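Local coordinates for protein fimbrium subunit Fim1C (Bacteroides vulgatus, PDB 4QB7) that is probably a component of the tip of the fimbrium, the cell-surface filament that mediates adhesion and biofilm formation, at residues 109-114 with 122-127; 325-330 with 340-345. All coordinates share one frame; numbering follows the deposited sequence.

Overall arrangement
Both interactions are antiparallel beta hairpins, and they follow one another along the chain without nesting or crossing. Interaction 1 comes first: strand 111-113 turns back through a short loop without helix or strand into 123-127, at the margin of a small antiparallel sheet that goes on to strand 203-209. Nearly two hundred residues later interaction 2 closes the short connection between strand 323-331 and the last strand, 338-346, on a large mixed sheet in which 323-331 also runs parallel to the long strand 159-178. Interactions 1 and 2 lie on opposite sides of the chain's centre; the centres of interactions 1 and 2 are about 30 Å apart, and the nearest atoms of interactions 1 and 2 about 15 Å apart.

Interaction 1 (109-114 with 122-127); sequences QKITLS and PTITFE
Thr112 and Thr125 grip each other through a reciprocal pair of backbone bonds, Thr112 N to Thr125 O at 2.9 Å and Thr125 N to Thr112 O at 2.8 Å. Toward the turn the ladder changes character: Ser114 N still reaches Thr123 O, but from 40° above the carbonyl plane, while the return bond goes to a side chain. Ser114 OG, swung between its own backbone N and carbonyl carbon (chi1 50°), accepts Thr123 N at 3.0 Å and also rests against Pro122 CB. At the other end Glu127 N donates to Lys110 O, and a water donates to both Gln109 O and Glu127 O, bridging the two segments just past the last direct bond. The Lys110 side chain crosses that of Glu127 obliquely, and Lys110 NZ and Glu127 OE1 form a long salt bridge of 3.7 Å. The apolar face is built from Ile111, Leu113, Ile124 and Phe126. Leu113 CD2 lies alongside Ile124 CG1 at 3.7 Å, the two side chains pointing the same way; Ile111 sends CG2 to Ile124 CG2 and CG1 to the edge of the Phe126 ring at CD1, 3.8 Å away. This face packs on strand 90-97, where Tyr96 touches Ile111, Leu113 and Ile124, and Phe43 of strand 40-47 adds to the cover over Leu113. On its far side strand 123-127 bonds to 203-209, so the hairpin extends that antiparallel sheet.

Interaction 2 (325-330 with 340-345); sequences HTYVLT and VEDNME
The imidazole of His325 meets the carboxylate of Asp342 at its ring edge: ND1 donates to the syn lone pair of OD1 at 2.7 Å, with the oxygen 17° out of the ring plane and the two flat groups turned 44° apart. Met344, a selenomethionine, runs beside the ring in the same direction and brings CG to 3.4 Å from His325 ND1. Tyr327 also lies against the carboxylate, side by side with Asp342, its CE1 3.6 Å from Asp342 CG; Glu341 O sits at the edge of this phenol ring. With CG anti to the backbone N (chi1 -170°), the carboxylate of Asp342 reaches the edge of the His325 ring and comes obliquely to that of Tyr327. Its OD2 is bonded to Thr318 OG1, which also holds the Tyr327 hydroxyl, while His325 NE2 takes the backbone N of Lys320, so the ring is held at both nitrogens. Replacing Asp342 by alanine would probably leave His325 ND1 without its acceptor and Thr318 OG1 without one of its partners, and open a gap beside Tyr327 CE1. Farther along this face Val340 CG1 approaches Tyr327 CD1 at 4.0 Å, and its CG2 meets Leu329 CD1. On the reverse face, that of Val328, Val328 CG2 crosses to Asn343 OD1, and a water links Val328 O, Thr330 OG1 and Glu341 OE2. Paired backbone bonds at Thr326-Asn343 and Val328-Glu341 close the ladder, with Val328 N to Glu341 O at 2.9 Å. The arrangement is a regular antiparallel beta hairpin near the C terminus of this fimbrillin-like chain, fastened to strand 159-178 through the backbone of His325, Tyr327 and Leu329.

Interaction 1 (109-114 with 122-127)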
ATOM      1  N   GLN A 109       2.825 -13.266  -4.664  1.00 53.52           N
ATOM      2  CA  GLN A 109       2.701 -11.899  -4.163  1.00 51.44           C
ATOM      3  C   GLN A 109       4.005 -11.167  -3.944  1.00 55.12           C
ATOM      4  O   GLN A 109       3.965  -9.996  -3.566  1.00 55.20           O
ATOM      5  CB  GLN A 109       1.943 -11.927  -2.817  1.00 51.60           C
ATOM      6  CG  GLN A 109       0.758 -12.901  -2.704  1.00 51.10           C
ATOM      7  CD  GLN A 109      -0.404 -12.618  -3.643  1.00 58.14           C
ATOM      8  OE1 GLN A 109      -0.459 -11.594  -4.347  1.00 50.28           O
ATOM      9  NE2 GLN A 109      -1.405 -13.491  -3.618  1.00 41.48           N
ATOM     10  N   LYS A 110       5.147 -11.836  -4.167  1.00 51.51           N
ATOM     11  CA  LYS A 110       6.507 -11.346  -3.889  1.00 50.33           C
ATOM     12  C   LYS A 110       6.652 -11.193  -2.362  1.00 52.62           C
ATOM     13  O   LYS A 110       7.286 -10.253  -1.885  1.00 54.31           O
ATOM     14  CB  LYS A 110       6.883 -10.073  -4.667  1.00 51.43           C
ATOM     15  CG  LYS A 110       7.120 -10.343  -6.129  1.00 57.22           C
ATOM     16  CD  LYS A 110       7.611  -9.094  -6.842  1.00 62.53           C
ATOM     17  CE  LYS A 110       7.988  -9.363  -8.282  1.00 74.60           C
ATOM     18  NZ  LYS A 110       9.148 -10.295  -8.399  1.00 89.32           N
ATOM     19  N   ILE A 111       6.055 -12.153  -1.616  1.00 46.22           N
ATOM     20  CA  ILE A 111       6.054 -12.326  -0.165  1.00 44.95           C
ATOM     21  C   ILE A 111       6.894 -13.576   0.156  1.00 52.01           C
ATOM     22  O   ILE A 111       6.600 -14.655  -0.332  1.00 51.35           O
ATOM     23  CB  ILE A 111       4.588 -12.448   0.415  1.00 46.27           C
ATOM     24  CG1 ILE A 111       3.804 -11.129   0.355  1.00 44.97           C
ATOM     25  CG2 ILE A 111       4.571 -13.002   1.842  1.00 46.06           C
ATOM     26  CD1 ILE A 111       2.246 -11.286   0.654  1.00 46.11           C
ATOM     27  N   THR A 112       7.928 -13.423   0.982  1.00 52.14           N
ATOM     28  CA  THR A 112       8.790 -14.509   1.482  1.00 52.36           C
ATOM     29  C   THR A 112       8.552 -14.543   2.989  1.00 54.11           C
ATOM     30  O   THR A 112       8.615 -13.498   3.651  1.00 53.42           O
ATOM     31  CB  THR A 112      10.264 -14.278   1.080  1.00 63.17           C
ATOM     32  OG1 THR A 112      10.364 -14.225  -0.337  1.00 66.44           O
ATOM     33  CG2 THR A 112      11.190 -15.360   1.598  1.00 63.48           C
ATOM     34  N   LEU A 113       8.225 -15.716   3.528  1.00 48.92           N
ATOM     35  CA  LEU A 113       7.929 -15.838   4.954  1.00 46.53           C
ATOM     36  C   LEU A 113       9.112 -16.395   5.723  1.00 54.33           C
ATOM     37  O   LEU A 113       9.966 -17.113   5.166  1.00 55.67           O
ATOM     38  CB  LEU A 113       6.708 -16.745   5.186  1.00 45.12           C
ATOM     39  CG  LEU A 113       5.407 -16.429   4.468  1.00 46.79           C
ATOM     40  CD1 LEU A 113       4.445 -17.521   4.699  1.00 46.84           C
ATOM     41  CD2 LEU A 113       4.796 -15.140   4.954  1.00 44.35           C
ATOM     42  N   SER A 114       9.133 -16.096   7.030  1.00 50.60           N
ATOM     43  CA  SER A 114      10.108 -16.646   7.962  1.00 50.37           C
ATOM     44  C   SER A 114       9.872 -18.160   8.023  1.00 56.05           C
ATOM     45  O   SER A 114       8.729 -18.604   7.886  1.00 55.51           O
ATOM     46  CB  SER A 114       9.954 -15.991   9.329  1.00 51.27           C
ATOM     47  OG  SER A 114       8.597 -16.016   9.742  1.00 53.47           O
ATOM     48  N   PRO A 122       6.606 -14.119  13.625  1.00 42.16           N
ATOM     49  CA  PRO A 122       7.127 -14.287  12.255  1.00 41.76           C
ATOM     50  C   PRO A 122       7.583 -12.975  11.584  1.00 48.43           C
ATOM     51  O   PRO A 122       7.516 -11.876  12.174  1.00 47.98           O
ATOM     52  CB  PRO A 122       5.942 -14.926  11.523  1.00 42.55           C
ATOM     53  CG  PRO A 122       4.744 -14.397  12.230  1.00 45.61           C
ATOM     54  CD  PRO A 122       5.141 -14.310  13.675  1.00 41.56           C
ATOM     55  N   THR A 123       8.115 -13.109  10.348  1.00 46.13           N
ATOM     56  CA  THR A 123       8.551 -11.985   9.507  1.00 45.74           C
ATOM     57  C   THR A 123       8.111 -12.251   8.071  1.00 49.78           C
ATOM     58  O   THR A 123       7.776 -13.396   7.722  1.00 49.63           O
ATOM     59  CB  THR A 123      10.082 -11.674   9.579  1.00 53.42           C
ATOM     60  OG1 THR A 123      10.860 -12.707   8.967  1.00 57.54           O
ATOM     61  CG2 THR A 123      10.579 -11.406  10.975  1.00 50.27           C
ATOM     62  N   ILE A 124       8.084 -11.173   7.262  1.00 44.80           N
ATOM     63  CA  ILE A 124       7.779 -11.145   5.843  1.00 43.62           C
ATOM     64  C   ILE A 124       8.827 -10.303   5.147  1.00 50.54           C
ATOM     65  O   ILE A 124       9.043  -9.157   5.545  1.00 50.27           O
ATOM     66  CB  ILE A 124       6.367 -10.579   5.559  1.00 45.11           C
ATOM     67  CG1 ILE A 124       5.254 -11.593   5.875  1.00 44.21           C
ATOM     68  CG2 ILE A 124       6.244 -10.038   4.116  1.00 43.98           C
ATOM     69  CD1 ILE A 124       3.885 -10.978   5.848  1.00 42.37           C
ATOM     70  N   THR A 125       9.483 -10.869   4.117  1.00 48.17           N
ATOM     71  CA  THR A 125      10.359 -10.145   3.212  1.00 47.39           C
ATOM     72  C   THR A 125       9.467  -9.815   2.013  1.00 51.45           C
ATOM     73  O   THR A 125       8.902 -10.725   1.378  1.00 51.14           O
ATOM     74  CB  THR A 125      11.615 -10.926   2.872  1.00 50.83           C
ATOM     75  OG1 THR A 125      12.331 -11.140   4.079  1.00 51.80           O
ATOM     76  CG2 THR A 125      12.503 -10.181   1.856  1.00 46.34           C
ATOM     77  N   PHE A 126       9.289  -8.515   1.755  1.00 46.50           N
ATOM     78  CA  PHE A 126       8.381  -8.056   0.725  1.00 45.35           C
ATOM     79  C   PHE A 126       9.071  -7.162  -0.319  1.00 50.43           C
ATOM     80  O   PHE A 126       9.849  -6.267   0.029  1.00 49.90           O
ATOM     81  CB  PHE A 126       7.232  -7.308   1.414  1.00 45.90           C
ATOM     82  CG  PHE A 126       6.148  -6.738   0.524  1.00 46.26           C
ATOM     83  CD1 PHE A 126       5.177  -7.564  -0.033  1.00 47.38           C
ATOM     84  CD2 PHE A 126       6.054  -5.369   0.309  1.00 46.70           C
ATOM     85  CE1 PHE A 126       4.176  -7.036  -0.846  1.00 47.66           C
ATOM     86  CE2 PHE A 126       5.043  -4.844  -0.493  1.00 48.64           C
ATOM     87  CZ  PHE A 126       4.112  -5.680  -1.066  1.00 46.67           C
ATOM     88  N   GLU A 127       8.772  -7.431  -1.607  1.00 47.42           N
ATOM     89  CA  GLU A 127       9.240  -6.675  -2.771  1.00 47.15           C
ATOM     90  C   GLU A 127       8.049  -6.016  -3.447  1.00 50.85           C
ATOM     91  O   GLU A 127       6.999  -6.640  -3.600  1.00 51.96           O
ATOM     92  CB  GLU A 127      10.003  -7.559  -3.769  1.00 49.31           C
ATOM     93  CG  GLU A 127      10.879  -6.743  -4.707  1.00 55.52           C
ATOM     94  CD  GLU A 127      11.413  -7.400  -5.967  1.00 73.86           C
ATOM     95  OE1 GLU A 127      11.472  -8.648  -6.034  1.00 62.82           O
ATOM     96  OE2 GLU A 127      11.793  -6.647  -6.892  1.00 77.79           O
TER
HETATM   97  O   HOH W   1       4.517  -7.400  -4.244  1.00 40.72           O

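Interaction 2 (325-330 with 340-345)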
ATOM      1  N   HIS A 325      -2.147   9.034   1.349  1.00 41.97           N
ATOM      2  CA  HIS A 325      -1.723  10.396   0.972  1.00 40.57           C
ATOM      3  C   HIS A 325      -2.324  10.824  -0.360  1.00 45.67           C
ATOM      4  O   HIS A 325      -2.294  10.063  -1.337  1.00 46.48           O
ATOM      5  CB  HIS A 325      -0.196  10.532   0.882  1.00 40.14           C
ATOM      6  CG  HIS A 325       0.553  10.255   2.152  1.00 43.62           C
ATOM      7  ND1 HIS A 325       0.801  11.255   3.072  1.00 45.80           N
ATOM      8  CD2 HIS A 325       1.183   9.125   2.557  1.00 44.42           C
ATOM      9  CE1 HIS A 325       1.520  10.692   4.030  1.00 45.04           C
ATOM     10  NE2 HIS A 325       1.795   9.419   3.750  1.00 44.83           N
ATOM     11  N   THR A 326      -2.895  12.032  -0.386  1.00 41.86           N
ATOM     12  CA  THR A 326      -3.379  12.685  -1.609  1.00 41.15           C
ATOM     13  C   THR A 326      -2.591  13.953  -1.744  1.00 43.63           C
ATOM     14  O   THR A 326      -2.679  14.815  -0.857  1.00 44.02           O
ATOM     15  CB  THR A 326      -4.896  12.982  -1.610  1.00 46.31           C
ATOM     16  OG1 THR A 326      -5.649  11.785  -1.417  1.00 45.97           O
ATOM     17  CG2 THR A 326      -5.340  13.716  -2.887  1.00 37.38           C
ATOM     18  N   TYR A 327      -1.801  14.075  -2.811  1.00 38.62           N
ATOM     19  CA  TYR A 327      -1.038  15.307  -3.028  1.00 37.09           C
ATOM     20  C   TYR A 327      -1.809  16.236  -3.930  1.00 41.84           C
ATOM     21  O   TYR A 327      -2.264  15.817  -5.002  1.00 42.08           O
ATOM     22  CB  TYR A 327       0.330  15.024  -3.632  1.00 37.03           C
ATOM     23  CG  TYR A 327       1.203  14.098  -2.827  1.00 37.28           C
ATOM     24  CD1 TYR A 327       1.694  14.479  -1.579  1.00 39.46           C
ATOM     25  CD2 TYR A 327       1.608  12.869  -3.341  1.00 37.35           C
ATOM     26  CE1 TYR A 327       2.493  13.620  -0.823  1.00 40.39           C
ATOM     27  CE2 TYR A 327       2.428  12.009  -2.604  1.00 38.34           C
ATOM     28  CZ  TYR A 327       2.859  12.387  -1.341  1.00 44.79           C
ATOM     29  OH  TYR A 327       3.684  11.561  -0.616  1.00 44.07           O
ATOM     30  N   VAL A 328      -2.002  17.487  -3.488  1.00 38.94           N
ATOM     31  CA  VAL A 328      -2.664  18.489  -4.318  1.00 37.89           C
ATOM     32  C   VAL A 328      -1.596  19.478  -4.745  1.00 43.48           C
ATOM     33  O   VAL A 328      -0.974  20.121  -3.897  1.00 44.88           O
ATOM     34  CB  VAL A 328      -3.877  19.148  -3.628  1.00 40.40           C
ATOM     35  CG1 VAL A 328      -4.530  20.195  -4.535  1.00 38.33           C
ATOM     36  CG2 VAL A 328      -4.889  18.086  -3.191  1.00 39.39           C
ATOM     37  N   LEU A 329      -1.355  19.548  -6.060  1.00 40.80           N
ATOM     38  CA  LEU A 329      -0.360  20.415  -6.724  1.00 40.88           C
ATOM     39  C   LEU A 329      -1.012  21.630  -7.348  1.00 44.51           C
ATOM     40  O   LEU A 329      -1.926  21.483  -8.179  1.00 42.75           O
ATOM     41  CB  LEU A 329       0.368  19.645  -7.847  1.00 40.43           C
ATOM     42  CG  LEU A 329       1.494  18.684  -7.540  1.00 44.74           C
ATOM     43  CD1 LEU A 329       1.116  17.651  -6.462  1.00 44.52           C
ATOM     44  CD2 LEU A 329       1.891  17.994  -8.798  1.00 47.09           C
ATOM     45  N   THR A 330      -0.545  22.833  -6.951  1.00 41.35           N
ATOM     46  CA  THR A 330      -1.038  24.085  -7.487  1.00 40.85           C
ATOM     47  C   THR A 330       0.038  24.663  -8.385  1.00 46.40           C
ATOM     48  O   THR A 330       1.121  25.002  -7.916  1.00 46.73           O
ATOM     49  CB  THR A 330      -1.481  25.071  -6.378  1.00 44.83           C
ATOM     50  OG1 THR A 330      -2.508  24.473  -5.593  1.00 41.92           O
ATOM     51  CG2 THR A 330      -2.010  26.380  -6.951  1.00 41.21           C
ATOM     52  N   VAL A 340       2.811  22.093  -3.059  1.00 44.68           N
ATOM     53  CA  VAL A 340       2.181  20.820  -2.726  1.00 44.15           C
ATOM     54  C   VAL A 340       1.503  20.849  -1.370  1.00 49.05           C
ATOM     55  O   VAL A 340       2.047  21.390  -0.417  1.00 49.62           O
ATOM     56  CB  VAL A 340       3.237  19.662  -2.779  1.00 47.58           C
ATOM     57  CG1 VAL A 340       2.618  18.289  -2.504  1.00 46.62           C
ATOM     58  CG2 VAL A 340       3.958  19.644  -4.108  1.00 46.83           C
ATOM     59  N   GLU A 341       0.333  20.210  -1.288  1.00 46.32           N
ATOM     60  CA  GLU A 341      -0.407  19.959  -0.054  1.00 47.02           C
ATOM     61  C   GLU A 341      -0.507  18.464   0.103  1.00 50.56           C
ATOM     62  O   GLU A 341      -0.995  17.786  -0.803  1.00 49.50           O
ATOM     63  CB  GLU A 341      -1.825  20.567  -0.042  1.00 48.80           C
ATOM     64  CG  GLU A 341      -1.948  22.057  -0.299  1.00 63.01           C
ATOM     65  CD  GLU A 341      -3.392  22.498  -0.471  1.00 91.73           C
ATOM     66  OE1 GLU A 341      -4.114  22.560   0.552  1.00 96.50           O
ATOM     67  OE2 GLU A 341      -3.819  22.730  -1.630  1.00 77.72           O
ATOM     68  N   ASP A 342      -0.042  17.943   1.227  1.00 47.47           N
ATOM     69  CA  ASP A 342      -0.139  16.522   1.532  1.00 46.34           C
ATOM     70  C   ASP A 342      -1.382  16.323   2.383  1.00 50.58           C
ATOM     71  O   ASP A 342      -1.378  16.637   3.575  1.00 52.35           O
ATOM     72  CB  ASP A 342       1.139  16.052   2.257  1.00 48.20           C
ATOM     73  CG  ASP A 342       1.326  14.565   2.458  1.00 52.99           C
ATOM     74  OD1 ASP A 342       0.380  13.799   2.183  1.00 49.74           O
ATOM     75  OD2 ASP A 342       2.425  14.165   2.891  1.00 60.33           O
ATOM     76  N   ASN A 343      -2.464  15.884   1.766  1.00 46.81           N
ATOM     77  CA  ASN A 343      -3.692  15.619   2.504  1.00 47.75           C
ATOM     78  C   ASN A 343      -3.659  14.179   2.969  1.00 51.41           C
ATOM     79  O   ASN A 343      -3.592  13.264   2.136  1.00 53.26           O
ATOM     80  CB  ASN A 343      -4.916  15.920   1.647  1.00 50.08           C
ATOM     81  CG  ASN A 343      -4.991  17.362   1.218  1.00 62.25           C
ATOM     82  OD1 ASN A 343      -5.301  17.663   0.081  1.00 59.40           O
ATOM     83  ND2 ASN A 343      -4.720  18.291   2.116  1.00 54.51           N
HETATM   84  N   MSE A 344      -3.637  13.965   4.290  1.00 44.81           N
HETATM   85  CA  MSE A 344      -3.519  12.599   4.824  1.00 42.34           C
HETATM   86  C   MSE A 344      -4.798  12.099   5.499  1.00 49.33           C
HETATM   87  O   MSE A 344      -5.552  12.868   6.074  1.00 51.47           O
HETATM   88  CB  MSE A 344      -2.354  12.516   5.819  1.00 42.92           C
HETATM   89  CG  MSE A 344      -1.048  13.086   5.284  1.00 47.04           C
HETATM   90 SE   MSE A 344       0.128  13.255   6.760  0.75 52.75          SE
HETATM   91  CE  MSE A 344       1.331  14.364   6.125  1.00 50.79           C
ATOM     92  N   GLU A 345      -5.015  10.807   5.426  1.00 47.45           N
ATOM     93  CA  GLU A 345      -6.119  10.047   6.023  1.00 48.92           C
ATOM     94  C   GLU A 345      -5.572   8.797   6.635  1.00 56.18           C
ATOM     95  O   GLU A 345      -4.587   8.244   6.138  1.00 56.37           O
ATOM     96  CB  GLU A 345      -7.120   9.620   4.949  1.00 50.04           C
ATOM     97  CG  GLU A 345      -8.451  10.336   4.931  1.00 68.95           C
ATOM     98  CD  GLU A 345      -9.333   9.818   3.808  1.00102.08           C
ATOM     99  OE1 GLU A 345      -9.177  10.303   2.663  1.00 98.61           O
ATOM    100  OE2 GLU A 345     -10.115   8.868   4.054  1.00 99.73           O
TER
HETATM  101  O   HOH W   2      -6.100  10.880   1.324  1.00 53.25           O
HETATM  102  O   HOH W   3      -1.722  23.059  -3.578  1.00 52.73           O